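Putative metal-dependent isothiocyanate hydrolase SaxA (Pectobacterium carotovorum, PDB 6BRM) is a putative zinc-dependent hydrolase of the metallo-beta-lactamase superfamily that probably breaks down isothiocyanates, the toxic defence compounds of plants. Local coordinates at residues B[179-188]-B[212-222]; B[58-67]-B[80-90]. One frame throughout, in Å; residues are numbered along the deposited sequence.

Contact 1 (B[179-188]-B[212-222]); sequences KPEIVVLNTG and LPTATIVASHM. With ZN (zinc ion), chain M.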
loop_
_atom_site.group_PDB
_atom_site.type_symbol
_atom_site.label_atom_id
_atom_site.label_comp_id
_atom_site.label_asym_id
_atom_site.label_seq_id
_atom_site.Cartn_x
_atom_site.Cartn_y
_atom_site.Cartn_z
ATOM N N LYS B 179 -3.539 -6.249 15.631
ATOM C CA LYS B 179 -3.249 -7.539 16.287
ATOM C C LYS B 179 -4.491 -8.425 16.469
ATOM O O LYS B 179 -4.864 -8.750 17.601
ATOM C CB LYS B 179 -2.530 -7.312 17.626
ATOM C CG LYS B 179 -1.240 -6.505 17.500
ATOM C CD LYS B 179 -0.149 -6.981 18.450
ATOM C CE LYS B 179 0.540 -8.237 17.936
ATOM N NZ LYS B 179 1.764 -8.574 18.712
ATOM N N PRO B 180 -5.135 -8.816 15.350
ATOM C CA PRO B 180 -6.391 -9.560 15.457
ATOM C C PRO B 180 -6.187 -10.999 15.915
ATOM O O PRO B 180 -5.243 -11.653 15.474
ATOM C CB PRO B 180 -6.948 -9.538 14.021
ATOM C CG PRO B 180 -6.028 -8.674 13.220
ATOM C CD PRO B 180 -4.726 -8.667 13.942
ATOM N N GLU B 181 -7.064 -11.475 16.796
ATOM C CA GLU B 181 -7.111 -12.898 17.149
ATOM C C GLU B 181 -7.698 -13.734 15.998
ATOM O O GLU B 181 -7.401 -14.921 15.881
ATOM C CB GLU B 181 -7.916 -13.130 18.440
ATOM C CG GLU B 181 -7.298 -12.523 19.699
ATOM C CD GLU B 181 -7.953 -11.216 20.127
ATOM O OE1 GLU B 181 -8.982 -11.264 20.837
ATOM O OE2 GLU B 181 -7.431 -10.137 19.768
ATOM N N ILE B 182 -8.528 -13.106 15.162
ATOM C CA ILE B 182 -9.147 -13.750 14.000
ATOM C C ILE B 182 -8.813 -12.961 12.732
ATOM O O ILE B 182 -9.111 -11.768 12.644
ATOM C CB ILE B 182 -10.685 -13.811 14.150
ATOM C CG1 ILE B 182 -11.081 -14.559 15.432
ATOM C CG2 ILE B 182 -11.328 -14.479 12.934
ATOM C CD1 ILE B 182 -12.462 -14.200 15.930
ATOM N N VAL B 183 -8.207 -13.635 11.757
ATOM C CA VAL B 183 -7.904 -13.044 10.451
ATOM C C VAL B 183 -8.610 -13.865 9.371
ATOM O O VAL B 183 -8.247 -15.018 9.140
ATOM C CB VAL B 183 -6.380 -12.999 10.188
ATOM C CG1 VAL B 183 -6.071 -12.225 8.913
ATOM C CG2 VAL B 183 -5.657 -12.351 11.361
ATOM N N VAL B 184 -9.615 -13.270 8.723
ATOM C CA VAL B 184 -10.367 -13.931 7.651
ATOM C C VAL B 184 -9.721 -13.595 6.302
ATOM O O VAL B 184 -9.723 -12.434 5.884
ATOM C CB VAL B 184 -11.858 -13.509 7.636
ATOM C CG1 VAL B 184 -12.650 -14.360 6.644
ATOM C CG2 VAL B 184 -12.468 -13.616 9.026
ATOM N N LEU B 185 -9.171 -14.610 5.632
ATOM C CA LEU B 185 -8.488 -14.437 4.345
ATOM C C LEU B 185 -9.335 -14.936 3.179
ATOM O O LEU B 185 -10.098 -15.899 3.319
ATOM C CB LEU B 185 -7.159 -15.192 4.338
ATOM C CG LEU B 185 -6.203 -14.963 5.504
ATOM C CD1 LEU B 185 -4.949 -15.791 5.297
ATOM C CD2 LEU B 185 -5.854 -13.495 5.669
ATOM N N ASN B 186 -9.178 -14.269 2.035
ATOM C CA ASN B 186 -9.779 -14.689 0.770
ATOM C C ASN B 186 -8.757 -15.532 0.007
ATOM O O ASN B 186 -7.982 -15.007 -0.796
ATOM C CB ASN B 186 -10.209 -13.462 -0.041
ATOM C CG ASN B 186 -11.376 -12.719 0.594
ATOM O OD1 ASN B 186 -11.851 -13.075 1.677
ATOM N ND2 ASN B 186 -11.850 -11.682 -0.084
ATOM N N THR B 187 -8.759 -16.840 0.282
ATOM C CA THR B 187 -7.753 -17.784 -0.229
ATOM C C THR B 187 -8.262 -18.579 -1.444
ATOM O O THR B 187 -8.247 -19.813 -1.458
ATOM C CB THR B 187 -7.309 -18.766 0.877
ATOM O OG1 THR B 187 -8.460 -19.402 1.441
ATOM C CG2 THR B 187 -6.560 -18.042 1.971
ATOM N N GLY B 188 -8.702 -17.855 -2.467
ATOM C CA GLY B 188 -9.134 -18.459 -3.722
ATOM C C GLY B 188 -7.998 -18.871 -4.632
ATOM O O GLY B 188 -8.125 -19.839 -5.385
ATOM N N LEU B 212 2.024 -13.654 13.226
ATOM C CA LEU B 212 1.056 -13.526 14.316
ATOM C C LEU B 212 0.564 -14.917 14.778
ATOM O O LEU B 212 -0.565 -15.316 14.475
ATOM C CB LEU B 212 -0.100 -12.642 13.832
ATOM C CG LEU B 212 -1.005 -11.979 14.869
ATOM C CD1 LEU B 212 -0.250 -10.936 15.683
ATOM C CD2 LEU B 212 -2.189 -11.339 14.163
ATOM N N PRO B 213 1.413 -15.659 15.523
ATOM C CA PRO B 213 1.128 -17.064 15.875
ATOM C C PRO B 213 -0.020 -17.310 16.863
ATOM O O PRO B 213 -0.463 -18.451 16.988
ATOM C CB PRO B 213 2.457 -17.556 16.461
ATOM C CG PRO B 213 3.115 -16.332 16.986
ATOM C CD PRO B 213 2.709 -15.213 16.072
ATOM N N THR B 214 -0.480 -16.270 17.558
ATOM C CA THR B 214 -1.676 -16.358 18.402
ATOM C C THR B 214 -2.949 -16.503 17.573
ATOM O O THR B 214 -3.900 -17.163 17.996
ATOM C CB THR B 214 -1.852 -15.092 19.261
ATOM O OG1 THR B 214 -1.935 -13.942 18.407
ATOM C CG2 THR B 214 -0.688 -14.925 20.224
ATOM N N ALA B 215 -2.955 -15.873 16.399
ATOM C CA ALA B 215 -4.154 -15.737 15.579
ATOM C C ALA B 215 -4.660 -17.054 15.000
ATOM O O ALA B 215 -3.925 -18.043 14.913
ATOM C CB ALA B 215 -3.903 -14.742 14.453
ATOM N N THR B 216 -5.932 -17.037 14.612
ATOM C CA THR B 216 -6.602 -18.161 13.968
ATOM C C THR B 216 -7.071 -17.691 12.597
ATOM O O THR B 216 -7.701 -16.639 12.493
ATOM C CB THR B 216 -7.828 -18.616 14.787
ATOM O OG1 THR B 216 -7.481 -18.693 16.175
ATOM C CG2 THR B 216 -8.327 -19.975 14.313
ATOM N N ILE B 217 -6.773 -18.466 11.554
ATOM C CA ILE B 217 -7.109 -18.083 10.178
ATOM C C ILE B 217 -8.408 -18.758 9.732
ATOM O O ILE B 217 -8.513 -19.983 9.774
ATOM C CB ILE B 217 -5.988 -18.450 9.171
ATOM C CG1 ILE B 217 -4.592 -18.106 9.721
ATOM C CG2 ILE B 217 -6.225 -17.761 7.829
ATOM C CD1 ILE B 217 -4.415 -16.679 10.204
ATOM N N VAL B 218 -9.382 -17.955 9.307
ATOM C CA VAL B 218 -10.595 -18.456 8.656
ATOM C C VAL B 218 -10.439 -18.301 7.141
ATOM O O VAL B 218 -10.405 -17.181 6.628
ATOM C CB VAL B 218 -11.855 -17.703 9.139
ATOM C CG1 VAL B 218 -13.100 -18.176 8.389
ATOM C CG2 VAL B 218 -12.029 -17.874 10.644
ATOM N N ALA B 219 -10.337 -19.429 6.437
ATOM C CA ALA B 219 -10.226 -19.437 4.979
ATOM C C ALA B 219 -11.585 -19.169 4.338
ATOM O O ALA B 219 -12.622 -19.587 4.863
ATOM C CB ALA B 219 -9.663 -20.764 4.499
ATOM N N SER B 220 -11.568 -18.472 3.202
ATOM C CA SER B 220 -12.786 -18.051 2.505
ATOM C C SER B 220 -12.459 -17.693 1.055
ATOM O O SER B 220 -11.295 -17.726 0.658
ATOM C CB SER B 220 -13.417 -16.851 3.226
ATOM O OG SER B 220 -14.623 -16.422 2.603
ATOM N N HIS B 221 -13.492 -17.370 0.277
ATOM C CA HIS B 221 -13.351 -16.964 -1.130
ATOM C C HIS B 221 -12.818 -18.112 -2.013
ATOM O O HIS B 221 -11.944 -17.893 -2.854
ATOM C CB HIS B 221 -12.466 -15.700 -1.231
ATOM C CG HIS B 221 -12.654 -14.902 -2.489
ATOM N ND1 HIS B 221 -12.513 -15.442 -3.748
ATOM C CD2 HIS B 221 -12.925 -13.587 -2.675
ATOM C CE1 HIS B 221 -12.720 -14.502 -4.654
ATOM N NE2 HIS B 221 -12.962 -13.362 -4.030
ATOM N N MET B 222 -13.350 -19.324 -1.828
ATOM C CA MET B 222 -12.976 -20.476 -2.677
ATOM C C MET B 222 -14.103 -21.501 -2.882
ATOM O O MET B 222 -15.015 -21.602 -2.063
ATOM C CB MET B 222 -11.715 -21.160 -2.136
ATOM C CG MET B 222 -11.782 -21.612 -0.690
ATOM S SD MET B 222 -10.169 -22.163 -0.087
ATOM C CE MET B 222 -10.535 -22.340 1.655
HETATM ZN ZN ZN M . -13.090 -11.585 -5.349
HETATM O O HOH W 1 -13.383 -10.297 -7.115
HETATM O O HOH W 2 -11.538 -12.479 -6.629
#
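K179 and P180 both meet L212, whose CG stands anti to the backbone N (chi1 -161°) and carries its two methyls to different partners. L212 CD1 touches K179 CE, while the L212 side chain crosses that of P180 at about a right angle, L212 CD2 lying 3.7 Å from P180 CD. E181 opens the strand pairing through its carbonyl, with T216 N donating to E181 O at 2.9 Å. I182 and V218 lie side by side on one face of the sheet, I182 CG2 being 4.2 Å from V218 CG2. V183 bonds in both directions: its N donates almost straight to T216 O at 3.1 Å, and its O receives V218 N, which stands above the carbonyl plane. On the face opposite I182, V183 CB borders I217 CD1. V184 returns to the first face, with CG2 beside V218 CB. L185 N donates to V218 O, while its side chain crosses I217 obliquely, L185 CD1 lying 3.5 Å from I217 CG2. N186 approaches H221 with its amide 41° from the ring plane, N186 ND2 lying 3.4 Å from H221 CD2. That same ND2 donates to D164 OD1, making N186 a second-shell residue that can orient a metal ligand. T187 N closes the pairing on S220 O at 2.7 Å, and M222 SD lies against T187. Beyond the strand end, H221 NE2 binds zinc at 2.2 Å; D71, H72, D164 and two waters complete the sphere. Five successive bridges and strand directions 26° apart establish a parallel pair in the second mixed sheet; that sheet, with a zinc ligand just past the C-terminal end of strand 216-220, is characteristic of the metallo-beta-lactamase sandwich.

Contact 2 (B[58-67]-B[80-90]); sequences LAVDAVILTH and AVPKDMLIYTQ. With ZN (zinc ion), chain L.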
loop_
_atom_site.group_PDB
_atom_site.type_symbol
_atom_site.label_atom_id
_atom_site.label_comp_id
_atom_site.label_asym_id
_atom_site.label_seq_id
_atom_site.Cartn_x
_atom_site.Cartn_y
_atom_site.Cartn_z
ATOM N N LEU B 58 -30.967 -11.519 4.722
ATOM C CA LEU B 58 -31.411 -10.118 4.793
ATOM C C LEU B 58 -31.794 -9.617 6.199
ATOM O O LEU B 58 -31.912 -8.403 6.399
ATOM C CB LEU B 58 -32.563 -9.875 3.807
ATOM C CG LEU B 58 -32.247 -10.145 2.329
ATOM C CD1 LEU B 58 -33.488 -9.955 1.464
ATOM C CD2 LEU B 58 -31.103 -9.270 1.830
ATOM N N ALA B 59 -31.986 -10.527 7.160
ATOM C CA ALA B 59 -32.242 -10.149 8.563
ATOM C C ALA B 59 -30.972 -9.549 9.178
ATOM O O ALA B 59 -30.260 -10.210 9.944
ATOM C CB ALA B 59 -32.719 -11.352 9.372
ATOM N N VAL B 60 -30.711 -8.288 8.834
ATOM C CA VAL B 60 -29.398 -7.662 9.021
ATOM C C VAL B 60 -29.551 -6.144 9.222
ATOM O O VAL B 60 -30.482 -5.531 8.692
ATOM C CB VAL B 60 -28.477 -8.037 7.815
ATOM C CG1 VAL B 60 -27.432 -6.974 7.493
ATOM C CG2 VAL B 60 -27.797 -9.381 8.061
ATOM N N ASP B 61 -28.638 -5.553 9.997
ATOM C CA ASP B 61 -28.656 -4.110 10.291
ATOM C C ASP B 61 -28.076 -3.268 9.158
ATOM O O ASP B 61 -28.578 -2.179 8.875
ATOM C CB ASP B 61 -27.895 -3.808 11.587
ATOM C CG ASP B 61 -28.618 -4.311 12.815
ATOM O OD1 ASP B 61 -29.759 -3.865 13.046
ATOM O OD2 ASP B 61 -28.047 -5.144 13.550
ATOM N N ALA B 62 -27.006 -3.759 8.538
ATOM C CA ALA B 62 -26.411 -3.092 7.377
ATOM C C ALA B 62 -25.581 -4.047 6.519
ATOM O O ALA B 62 -25.105 -5.072 6.997
ATOM C CB ALA B 62 -25.554 -1.920 7.831
ATOM N N VAL B 63 -25.421 -3.682 5.248
ATOM C CA VAL B 63 -24.599 -4.419 4.289
ATOM C C VAL B 63 -23.258 -3.691 4.159
ATOM O O VAL B 63 -23.211 -2.463 4.230
ATOM C CB VAL B 63 -25.309 -4.506 2.914
ATOM C CG1 VAL B 63 -24.435 -5.179 1.867
ATOM C CG2 VAL B 63 -26.633 -5.256 3.040
ATOM N N ILE B 64 -22.177 -4.448 3.971
ATOM C CA ILE B 64 -20.841 -3.869 3.793
ATOM C C ILE B 64 -20.226 -4.399 2.493
ATOM O O ILE B 64 -20.079 -5.608 2.329
ATOM C CB ILE B 64 -19.909 -4.164 4.995
ATOM C CG1 ILE B 64 -20.625 -3.867 6.326
ATOM C CG2 ILE B 64 -18.633 -3.330 4.895
ATOM C CD1 ILE B 64 -19.834 -4.224 7.566
ATOM N N LEU B 65 -19.883 -3.485 1.580
ATOM C CA LEU B 65 -19.236 -3.813 0.305
ATOM C C LEU B 65 -17.771 -3.385 0.337
ATOM O O LEU B 65 -17.475 -2.188 0.421
ATOM C CB LEU B 65 -19.939 -3.101 -0.861
ATOM C CG LEU B 65 -21.128 -3.772 -1.562
ATOM C CD1 LEU B 65 -21.953 -4.643 -0.627
ATOM C CD2 LEU B 65 -22.008 -2.712 -2.214
ATOM N N THR B 66 -16.868 -4.366 0.256
ATOM C CA THR B 66 -15.429 -4.105 0.162
ATOM C C THR B 66 -15.077 -3.511 -1.202
ATOM O O THR B 66 -14.206 -2.648 -1.299
ATOM C CB THR B 66 -14.591 -5.381 0.384
ATOM O OG1 THR B 66 -14.921 -6.367 -0.605
ATOM C CG2 THR B 66 -14.832 -5.949 1.780
ATOM N N HIS B 67 -15.743 -4.010 -2.244
ATOM C CA HIS B 67 -15.663 -3.459 -3.604
ATOM C C HIS B 67 -16.800 -4.027 -4.467
ATOM O O HIS B 67 -17.566 -4.880 -4.005
ATOM C CB HIS B 67 -14.285 -3.714 -4.248
ATOM C CG HIS B 67 -13.910 -5.160 -4.383
ATOM N ND1 HIS B 67 -14.132 -6.094 -3.394
ATOM C CD2 HIS B 67 -13.273 -5.819 -5.381
ATOM C CE1 HIS B 67 -13.671 -7.269 -3.787
ATOM N NE2 HIS B 67 -13.147 -7.132 -4.991
ATOM N N ALA B 80 -32.271 -8.376 -5.167
ATOM C CA ALA B 80 -32.833 -9.030 -3.967
ATOM C C ALA B 80 -32.720 -8.226 -2.663
ATOM O O ALA B 80 -33.619 -8.293 -1.821
ATOM C CB ALA B 80 -32.207 -10.405 -3.781
ATOM N N VAL B 81 -31.621 -7.487 -2.494
ATOM C CA VAL B 81 -31.431 -6.628 -1.316
ATOM C C VAL B 81 -32.305 -5.376 -1.488
ATOM O O VAL B 81 -32.241 -4.728 -2.539
ATOM C CB VAL B 81 -29.943 -6.234 -1.128
ATOM C CG1 VAL B 81 -29.757 -5.273 0.043
ATOM C CG2 VAL B 81 -29.087 -7.475 -0.901
ATOM N N PRO B 82 -33.120 -5.029 -0.464
ATOM C CA PRO B 82 -34.033 -3.896 -0.614
ATOM C C PRO B 82 -33.291 -2.565 -0.619
ATOM O O PRO B 82 -32.262 -2.433 0.043
ATOM C CB PRO B 82 -34.945 -4.012 0.607
ATOM C CG PRO B 82 -34.103 -4.674 1.630
ATOM C CD PRO B 82 -33.199 -5.611 0.890
ATOM N N LYS B 83 -33.828 -1.593 -1.353
ATOM C CA LYS B 83 -33.125 -0.329 -1.614
ATOM C C LYS B 83 -32.988 0.582 -0.388
ATOM O O LYS B 83 -32.076 1.415 -0.335
ATOM C CB LYS B 83 -33.794 0.433 -2.767
ATOM C CG LYS B 83 -33.869 -0.320 -4.093
ATOM C CD LYS B 83 -32.517 -0.831 -4.567
ATOM C CE LYS B 83 -32.587 -1.384 -5.982
ATOM N NZ LYS B 83 -33.364 -2.655 -6.058
ATOM N N ASP B 84 -33.882 0.401 0.585
ATOM C CA ASP B 84 -33.855 1.141 1.860
ATOM C C ASP B 84 -32.907 0.547 2.928
ATOM O O ASP B 84 -32.848 1.056 4.056
ATOM C CB ASP B 84 -35.285 1.306 2.430
ATOM C CG ASP B 84 -36.097 0.009 2.413
ATOM O OD1 ASP B 84 -35.562 -1.052 2.801
ATOM O OD2 ASP B 84 -37.271 0.056 1.986
ATOM N N MET B 85 -32.182 -0.518 2.579
ATOM C CA MET B 85 -31.142 -1.088 3.443
ATOM C C MET B 85 -29.950 -0.136 3.551
ATOM O O MET B 85 -29.580 0.523 2.573
ATOM C CB MET B 85 -30.671 -2.438 2.880
ATOM C CG MET B 85 -29.566 -3.148 3.659
ATOM S SD MET B 85 -30.067 -3.748 5.283
ATOM C CE MET B 85 -31.156 -5.093 4.810
ATOM N N LEU B 86 -29.351 -0.087 4.739
ATOM C CA LEU B 86 -28.141 0.697 4.981
ATOM C C LEU B 86 -26.917 -0.008 4.377
ATOM O O LEU B 86 -26.513 -1.071 4.857
ATOM C CB LEU B 86 -27.939 0.913 6.488
ATOM C CG LEU B 86 -26.694 1.681 6.960
ATOM C CD1 LEU B 86 -26.574 3.049 6.300
ATOM C CD2 LEU B 86 -26.722 1.823 8.473
ATOM N N ILE B 87 -26.333 0.587 3.336
ATOM C CA ILE B 87 -25.150 0.030 2.675
ATOM C C ILE B 87 -23.907 0.834 3.053
ATOM O O ILE B 87 -23.887 2.055 2.906
ATOM C CB ILE B 87 -25.275 0.044 1.131
ATOM C CG1 ILE B 87 -26.668 -0.409 0.659
ATOM C CG2 ILE B 87 -24.191 -0.825 0.503
ATOM C CD1 ILE B 87 -27.067 -1.809 1.081
ATOM N N TYR B 88 -22.876 0.131 3.521
ATOM C CA TYR B 88 -21.571 0.716 3.824
ATOM C C TYR B 88 -20.608 0.422 2.670
ATOM O O TYR B 88 -20.305 -0.744 2.405
ATOM C CB TYR B 88 -21.012 0.130 5.130
ATOM C CG TYR B 88 -21.552 0.768 6.403
ATOM C CD1 TYR B 88 -21.284 2.105 6.706
ATOM C CD2 TYR B 88 -22.311 0.030 7.316
ATOM C CE1 TYR B 88 -21.764 2.692 7.867
ATOM C CE2 TYR B 88 -22.796 0.611 8.485
ATOM C CZ TYR B 88 -22.518 1.942 8.755
ATOM O OH TYR B 88 -22.993 2.528 9.903
ATOM N N THR B 89 -20.129 1.471 1.994
ATOM C CA THR B 89 -19.191 1.323 0.873
ATOM C C THR B 89 -17.771 1.771 1.218
ATOM O O THR B 89 -17.537 2.468 2.203
ATOM C CB THR B 89 -19.655 2.100 -0.372
ATOM O OG1 THR B 89 -19.657 3.506 -0.098
ATOM C CG2 THR B 89 -21.047 1.652 -0.796
ATOM N N GLN B 90 -16.844 1.360 0.361
ATOM C CA GLN B 90 -15.406 1.608 0.502
ATOM C C GLN B 90 -15.017 3.066 0.237
ATOM O O GLN B 90 -14.195 3.627 0.964
ATOM C CB GLN B 90 -14.664 0.682 -0.473
ATOM C CG GLN B 90 -13.175 0.930 -0.671
ATOM C CD GLN B 90 -12.578 0.035 -1.747
ATOM O OE1 GLN B 90 -11.429 -0.387 -1.642
ATOM N NE2 GLN B 90 -13.356 -0.259 -2.785
HETATM ZN ZN ZN L . -12.212 -8.628 -6.324
HETATM O O HOH W 1 -13.383 -10.297 -7.115
#
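The beta-alpha-beta unit formed by strand 62-64, helix 75-80 and strand 87-89 sets V63 beside I87 and I64 beside Y88, and leads into the HxHxDH zinc motif that begins at H67. The two strand directions differ by 24°, a parallel pair. V63 grips both neighbours of I87: V63 N donates to L86 O at 2.9 Å, and V63 O accepts Y88 N at 2.7 Å. A third bond, L65 N to Y88 O at 2.9 Å, continues the pairing one step further. The side chains of V63 and I87 run side by side, pointing the same way, with V63 CB 3.7 Å from I87 CD1. M85 crosses V63 at about a right angle, and its CG packs 3.7 Å from V63 CG2. Bends at chi2 (68°) and chi3 (70°) then carry its SD and CE back toward the backbone oxygens of V60 and L58. Nearer the helix end, L58 CD2 meets V81 CG2 at 3.8 Å. On the other face, the Y88 ring approaches A62 obliquely, with CE2 3.8 Å from A62 CB. H67 NE2 binds zinc at 2.2 Å; H69, H128, D164 and a water finish that sphere. In the ring plane, H67 ND1 donates to T66 OG1, itself bonded to D23, which, together with the zinc bond, would hold the imidazole's rotation. Strand 18-22 pairs with the far edge of 62-64, strand 106-108 flanks 87-89, and strand 148-152 of the other sheet packs against I64.

How the contacts relate
Contact 1 and contact 2 are both largely buried parallel strand pairs, one in each large mixed sheet, with centres about 23 Å apart on opposite sides of the chain's centre. They share no strand and do not touch, their nearest atoms lying about 6 Å apart. Contact 1 lies closer to the centre and has five bridges, whereas contact 2 has two and relies more on the loop residues beyond them. Burial follows: 16 of 19 touching residues are buried in contact 1, but 11 of 18 in contact 2, where L58, M85 and L86 are partly exposed. Each supplies one histidine to a different zinc; a common water and D164 join the two ions.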